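Local coordinates for protein aminoacyltransferase FemA (Staphylococcus aureus, PDB 1LRZ) that catalyses addition of glycines 2 and 3 of the pentaglycine interpeptide bridge of staphylococcal peptidoglycan, taking each glycine from glycyl-tRNA, at residues A[232-246]-A[308-322]. Residues are numbered along the deposited sequence; the frame is centred on the assembly and turned at random.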
loop_
_atom_site.group_PDB
_atom_site.type_symbol
_atom_site.label_atom_id
_atom_site.label_comp_id
_atom_site.label_asym_id
_atom_site.label_seq_id
_atom_site.Cartn_x
_atom_site.Cartn_y
_atom_site.Cartn_z
ATOM N N TYR A 232 -0.571 0.400 -15.476
ATOM C CA TYR A 232 0.408 0.942 -14.538
ATOM C C TYR A 232 1.788 0.370 -14.849
ATOM O O TYR A 232 2.805 0.959 -14.498
ATOM C CB TYR A 232 0.018 0.602 -13.096
ATOM C CG TYR A 232 -1.123 1.428 -12.520
ATOM C CD1 TYR A 232 -1.909 2.257 -13.328
ATOM C CD2 TYR A 232 -1.426 1.360 -11.158
ATOM C CE1 TYR A 232 -2.971 3.000 -12.788
ATOM C CE2 TYR A 232 -2.478 2.092 -10.614
ATOM C CZ TYR A 232 -3.246 2.908 -11.432
ATOM O OH TYR A 232 -4.282 3.617 -10.878
ATOM N N LYS A 233 1.810 -0.796 -15.491
ATOM C CA LYS A 233 3.050 -1.461 -15.885
ATOM C C LYS A 233 4.062 -1.669 -14.763
ATOM O O LYS A 233 3.841 -2.503 -13.884
ATOM C CB LYS A 233 3.684 -0.706 -17.060
ATOM C CG LYS A 233 2.797 -0.747 -18.316
ATOM C CD LYS A 233 3.225 0.249 -19.380
ATOM C CE LYS A 233 2.171 0.347 -20.476
ATOM N NZ LYS A 233 2.427 1.515 -21.369
ATOM N N ASP A 234 5.168 -0.934 -14.775
ATOM C CA ASP A 234 6.167 -1.129 -13.731
ATOM C C ASP A 234 5.833 -0.423 -12.426
ATOM O O ASP A 234 6.589 -0.525 -11.458
ATOM C CB ASP A 234 7.541 -0.669 -14.192
ATOM C CG ASP A 234 7.557 0.785 -14.587
ATOM O OD1 ASP A 234 8.626 1.414 -14.474
ATOM O OD2 ASP A 234 6.505 1.287 -15.018
ATOM N N ARG A 235 4.714 0.289 -12.392
ATOM C CA ARG A 235 4.327 0.977 -11.170
ATOM C C ARG A 235 3.365 0.155 -10.326
ATOM O O ARG A 235 2.708 0.662 -9.415
ATOM C CB ARG A 235 3.776 2.355 -11.506
ATOM C CG ARG A 235 4.839 3.139 -12.267
ATOM C CD ARG A 235 4.777 4.590 -11.999
ATOM N NE ARG A 235 5.841 5.311 -12.690
ATOM C CZ ARG A 235 6.042 6.613 -12.545
ATOM N NH1 ARG A 235 7.024 7.221 -13.204
ATOM N NH2 ARG A 235 5.256 7.302 -11.725
ATOM N N VAL A 236 3.289 -1.131 -10.648
ATOM C CA VAL A 236 2.478 -2.059 -9.878
ATOM C C VAL A 236 3.233 -3.385 -9.780
ATOM O O VAL A 236 3.862 -3.819 -10.738
ATOM C CB VAL A 236 1.074 -2.280 -10.516
ATOM C CG1 VAL A 236 1.204 -2.741 -11.963
ATOM C CG2 VAL A 236 0.300 -3.312 -9.705
ATOM N N LEU A 237 3.186 -4.014 -8.610
ATOM C CA LEU A 237 3.842 -5.296 -8.399
ATOM C C LEU A 237 2.891 -6.140 -7.568
ATOM O O LEU A 237 2.164 -5.610 -6.718
ATOM C CB LEU A 237 5.181 -5.118 -7.663
ATOM C CG LEU A 237 6.359 -4.590 -8.490
ATOM C CD1 LEU A 237 7.577 -4.389 -7.585
ATOM C CD2 LEU A 237 6.665 -5.585 -9.618
ATOM N N VAL A 238 2.901 -7.447 -7.822
ATOM C CA VAL A 238 2.022 -8.389 -7.138
ATOM C C VAL A 238 2.847 -9.494 -6.484
ATOM O O VAL A 238 2.919 -10.617 -6.991
ATOM C CB VAL A 238 1.026 -9.050 -8.136
ATOM C CG1 VAL A 238 0.036 -9.955 -7.388
ATOM C CG2 VAL A 238 0.271 -7.972 -8.916
ATOM N N PRO A 239 3.494 -9.185 -5.351
ATOM C CA PRO A 239 4.291 -10.225 -4.699
ATOM C C PRO A 239 3.428 -11.355 -4.136
ATOM O O PRO A 239 2.347 -11.118 -3.599
ATOM C CB PRO A 239 5.029 -9.462 -3.602
ATOM C CG PRO A 239 4.055 -8.341 -3.252
ATOM C CD PRO A 239 3.569 -7.906 -4.613
ATOM N N LEU A 240 3.917 -12.582 -4.288
ATOM C CA LEU A 240 3.256 -13.778 -3.781
ATOM C C LEU A 240 4.259 -14.531 -2.901
ATOM O O LEU A 240 5.367 -14.853 -3.347
ATOM C CB LEU A 240 2.820 -14.710 -4.929
ATOM C CG LEU A 240 2.477 -16.139 -4.438
ATOM C CD1 LEU A 240 1.125 -16.117 -3.720
ATOM C CD2 LEU A 240 2.453 -17.143 -5.596
ATOM N N ALA A 241 3.884 -14.785 -1.651
ATOM C CA ALA A 241 4.736 -15.545 -0.746
ATOM C C ALA A 241 4.273 -16.971 -0.998
ATOM O O ALA A 241 3.060 -17.226 -1.096
ATOM C CB ALA A 241 4.467 -15.147 0.709
ATOM N N TYR A 242 5.216 -17.899 -1.094
ATOM C CA TYR A 242 4.857 -19.278 -1.383
ATOM C C TYR A 242 5.950 -20.255 -0.968
ATOM O O TYR A 242 7.062 -19.866 -0.612
ATOM C CB TYR A 242 4.630 -19.423 -2.882
ATOM C CG TYR A 242 5.923 -19.285 -3.653
ATOM C CD1 TYR A 242 6.690 -20.411 -3.971
ATOM C CD2 TYR A 242 6.425 -18.024 -3.992
ATOM C CE1 TYR A 242 7.926 -20.289 -4.604
ATOM C CE2 TYR A 242 7.664 -17.888 -4.622
ATOM C CZ TYR A 242 8.409 -19.026 -4.926
ATOM O OH TYR A 242 9.633 -18.904 -5.545
ATOM N N ILE A 243 5.619 -21.536 -1.033
ATOM C CA ILE A 243 6.577 -22.574 -0.714
ATOM C C ILE A 243 6.654 -23.502 -1.915
ATOM O O ILE A 243 5.623 -23.932 -2.430
ATOM C CB ILE A 243 6.131 -23.418 0.491
ATOM C CG1 ILE A 243 6.056 -22.548 1.751
ATOM C CG2 ILE A 243 7.099 -24.587 0.681
ATOM C CD1 ILE A 243 5.519 -23.286 2.973
ATOM N N ASN A 244 7.876 -23.774 -2.362
ATOM C CA ASN A 244 8.139 -24.703 -3.457
ATOM C C ASN A 244 8.590 -25.927 -2.662
ATOM O O ASN A 244 9.684 -25.931 -2.099
ATOM C CB ASN A 244 9.285 -24.187 -4.336
ATOM C CG ASN A 244 9.655 -25.157 -5.443
ATOM O OD1 ASN A 244 9.877 -24.751 -6.589
ATOM N ND2 ASN A 244 9.728 -26.440 -5.108
ATOM N N PHE A 245 7.755 -26.956 -2.596
ATOM C CA PHE A 245 8.123 -28.104 -1.785
ATOM C C PHE A 245 9.376 -28.870 -2.178
ATOM O O PHE A 245 10.138 -29.261 -1.300
ATOM C CB PHE A 245 6.914 -29.019 -1.612
ATOM C CG PHE A 245 5.857 -28.424 -0.716
ATOM C CD1 PHE A 245 4.625 -28.036 -1.226
ATOM C CD2 PHE A 245 6.131 -28.179 0.631
ATOM C CE1 PHE A 245 3.679 -27.403 -0.418
ATOM C CE2 PHE A 245 5.193 -27.546 1.448
ATOM C CZ PHE A 245 3.962 -27.155 0.917
ATOM N N ASP A 246 9.625 -29.070 -3.468
ATOM C CA ASP A 246 10.847 -29.769 -3.857
ATOM C C ASP A 246 12.070 -29.039 -3.318
ATOM O O ASP A 246 12.981 -29.660 -2.781
ATOM C CB ASP A 246 10.976 -29.882 -5.379
ATOM C CG ASP A 246 10.090 -30.957 -5.955
ATOM O OD1 ASP A 246 9.832 -31.954 -5.245
ATOM O OD2 ASP A 246 9.662 -30.814 -7.122
ATOM N N GLY A 308 0.131 -29.858 -4.220
ATOM C CA GLY A 308 0.971 -29.728 -5.397
ATOM C C GLY A 308 2.318 -29.184 -4.959
ATOM O O GLY A 308 2.510 -28.918 -3.775
ATOM N N ASN A 309 3.250 -28.984 -5.884
ATOM C CA ASN A 309 4.563 -28.509 -5.475
ATOM C C ASN A 309 4.654 -27.046 -5.033
ATOM O O ASN A 309 5.594 -26.684 -4.325
ATOM C CB ASN A 309 5.603 -28.776 -6.559
ATOM C CG ASN A 309 7.013 -28.578 -6.051
ATOM O OD1 ASN A 309 7.764 -27.751 -6.568
ATOM N ND2 ASN A 309 7.378 -29.330 -5.023
ATOM N N GLU A 310 3.714 -26.203 -5.458
ATOM C CA GLU A 310 3.746 -24.807 -5.021
ATOM C C GLU A 310 2.543 -24.461 -4.167
ATOM O O GLU A 310 1.401 -24.563 -4.613
ATOM C CB GLU A 310 3.791 -23.804 -6.183
ATOM C CG GLU A 310 3.965 -22.369 -5.631
ATOM C CD GLU A 310 3.950 -21.265 -6.680
ATOM O OE1 GLU A 310 2.856 -20.897 -7.171
ATOM O OE2 GLU A 310 5.039 -20.753 -7.001
ATOM N N LEU A 311 2.808 -24.053 -2.933
ATOM C CA LEU A 311 1.737 -23.666 -2.032
ATOM C C LEU A 311 1.758 -22.152 -1.847
ATOM O O LEU A 311 2.665 -21.602 -1.211
ATOM C CB LEU A 311 1.892 -24.341 -0.666
ATOM C CG LEU A 311 0.745 -23.998 0.294
ATOM C CD1 LEU A 311 -0.558 -24.544 -0.272
ATOM C CD2 LEU A 311 1.009 -24.571 1.680
ATOM N N PRO A 312 0.777 -21.453 -2.436
ATOM C CA PRO A 312 0.720 -19.994 -2.294
ATOM C C PRO A 312 0.155 -19.740 -0.908
ATOM O O PRO A 312 -0.833 -20.372 -0.532
ATOM C CB PRO A 312 -0.234 -19.575 -3.407
ATOM C CG PRO A 312 -1.184 -20.737 -3.483
ATOM C CD PRO A 312 -0.265 -21.941 -3.361
ATOM N N ILE A 313 0.769 -18.842 -0.139
ATOM C CA ILE A 313 0.271 -18.592 1.212
ATOM C C ILE A 313 -0.136 -17.155 1.551
ATOM O O ILE A 313 -0.855 -16.926 2.525
ATOM C CB ILE A 313 1.282 -19.093 2.246
ATOM C CG1 ILE A 313 2.625 -18.390 2.055
ATOM C CG2 ILE A 313 1.458 -20.613 2.085
ATOM C CD1 ILE A 313 3.597 -18.643 3.197
ATOM N N SER A 314 0.313 -16.191 0.752
ATOM C CA SER A 314 -0.040 -14.791 0.987
ATOM C C SER A 314 0.314 -13.993 -0.265
ATOM O O SER A 314 1.246 -14.345 -0.991
ATOM C CB SER A 314 0.734 -14.251 2.204
ATOM O OG SER A 314 0.267 -12.969 2.606
ATOM N N ALA A 315 -0.435 -12.927 -0.529
ATOM C CA ALA A 315 -0.160 -12.097 -1.697
ATOM C C ALA A 315 -0.612 -10.669 -1.450
ATOM O O ALA A 315 -1.462 -10.410 -0.586
ATOM C CB ALA A 315 -0.869 -12.661 -2.935
ATOM N N GLY A 316 -0.032 -9.747 -2.212
ATOM C CA GLY A 316 -0.379 -8.348 -2.082
ATOM C C GLY A 316 -0.332 -7.666 -3.432
ATOM O O GLY A 316 0.364 -8.115 -4.353
ATOM N N PHE A 317 -1.083 -6.578 -3.547
ATOM C CA PHE A 317 -1.143 -5.787 -4.775
ATOM C C PHE A 317 -0.541 -4.433 -4.384
ATOM O O PHE A 317 -1.106 -3.716 -3.552
ATOM C CB PHE A 317 -2.596 -5.612 -5.203
ATOM C CG PHE A 317 -2.765 -5.303 -6.654
ATOM C CD1 PHE A 317 -2.709 -6.319 -7.605
ATOM C CD2 PHE A 317 -3.005 -4.002 -7.074
ATOM C CE1 PHE A 317 -2.894 -6.043 -8.955
ATOM C CE2 PHE A 317 -3.190 -3.719 -8.429
ATOM C CZ PHE A 317 -3.135 -4.748 -9.366
ATOM N N PHE A 318 0.597 -4.085 -4.979
ATOM C CA PHE A 318 1.296 -2.856 -4.628
ATOM C C PHE A 318 1.486 -1.838 -5.742
ATOM O O PHE A 318 1.818 -2.195 -6.872
ATOM C CB PHE A 318 2.693 -3.178 -4.093
ATOM C CG PHE A 318 2.712 -3.819 -2.732
ATOM C CD1 PHE A 318 2.383 -5.160 -2.570
ATOM C CD2 PHE A 318 3.087 -3.073 -1.609
ATOM C CE1 PHE A 318 2.422 -5.761 -1.310
ATOM C CE2 PHE A 318 3.130 -3.654 -0.347
ATOM C CZ PHE A 318 2.795 -5.009 -0.193
ATOM N N PHE A 319 1.296 -0.562 -5.406
ATOM C CA PHE A 319 1.535 0.523 -6.356
ATOM C C PHE A 319 2.887 1.137 -5.984
ATOM O O PHE A 319 3.185 1.360 -4.798
ATOM C CB PHE A 319 0.412 1.556 -6.282
ATOM C CG PHE A 319 -0.917 1.013 -6.724
ATOM C CD1 PHE A 319 -2.072 1.272 -5.992
ATOM C CD2 PHE A 319 -1.005 0.195 -7.850
ATOM C CE1 PHE A 319 -3.297 0.720 -6.376
ATOM C CE2 PHE A 319 -2.232 -0.360 -8.242
ATOM C CZ PHE A 319 -3.376 -0.098 -7.502
ATOM N N ILE A 320 3.713 1.394 -6.993
ATOM C CA ILE A 320 5.045 1.919 -6.754
ATOM C C ILE A 320 5.308 3.200 -7.524
ATOM O O ILE A 320 5.281 3.224 -8.751
ATOM C CB ILE A 320 6.133 0.870 -7.147
ATOM C CG1 ILE A 320 5.934 -0.424 -6.342
ATOM C CG2 ILE A 320 7.527 1.432 -6.912
ATOM C CD1 ILE A 320 4.873 -1.326 -6.905
ATOM N N ASN A 321 5.559 4.270 -6.788
ATOM C CA ASN A 321 5.847 5.548 -7.398
ATOM C C ASN A 321 6.957 6.200 -6.590
ATOM O O ASN A 321 7.260 5.768 -5.472
ATOM C CB ASN A 321 4.575 6.402 -7.433
ATOM C CG ASN A 321 3.516 5.803 -8.350
ATOM O OD1 ASN A 321 3.567 5.981 -9.571
ATOM N ND2 ASN A 321 2.570 5.061 -7.768
ATOM N N PRO A 322 7.592 7.231 -7.151
ATOM C CA PRO A 322 8.679 7.904 -6.433
ATOM C C PRO A 322 8.346 8.362 -5.014
ATOM O O PRO A 322 9.194 8.309 -4.125
ATOM C CB PRO A 322 9.027 9.074 -7.356
ATOM C CG PRO A 322 8.735 8.500 -8.734
ATOM C CD PRO A 322 7.396 7.821 -8.489
HETATM O O HOH W 1 1.040 3.048 -9.164
#
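Phe317 swings CG to the far side of its backbone N (chi1 -158°) and Val236 does the same with CG2, which lays the methyl over one face of the phenyl ring, a CH-pi contact with CG2 4.0 Å from the ring centroid. Val238 brings its own CG2 to the same ring, 3.7 Å from CD1, while Phe204 and Tyr225 meet it from elsewhere in the fold; branched valines suit such a place because their methyls sit close to the strand. Farther along, Tyr232 turns an edge toward the face of Phe319 in an offset edge-to-face pair, the planes 67° apart, with CE2 of Tyr232 3.4 Å from CE2 of Phe319. On the face of Leu237 and Ala241, Pro239 CG rests 3.6 Å from Phe318 CE1, and helix 341-355 packs against that face.

These side chains join antiparallel neighbours within a mixed sheet, strands 236-244 and 310-320, whose connection is the long helical hairpin of 245-272 and 277-307. A classic beta bulge interrupts the pairing: Ala241 O accepts a bond from Ile313 N at 3.0 Å and a weak one from Ser314 N. Pro312 suits its place opposite Tyr242, a non-hydrogen-bonded pair, where its missing N-H costs no bond to this strand. Pro239, lacking an N-H, still offers its carbonyl to Gly316 N.

Polar side chains and charges lie toward the two ends. Arg235 reaches with NH2 to a lone pair of Asn321 OD1 (3.0 Å), and its NH1 forms a salt bridge with Asp16; a water ties Asn321 ND2 to Arg235 O. Glu310 lays OE2 over one face of the Tyr242 ring, 3.5 Å from CD1, its negative charge answered by Arg194. Where helix 245-272 begins, Asn244 stands at the N-cap position and Phe245 N bonds to Asn309 O at 2.8 Å.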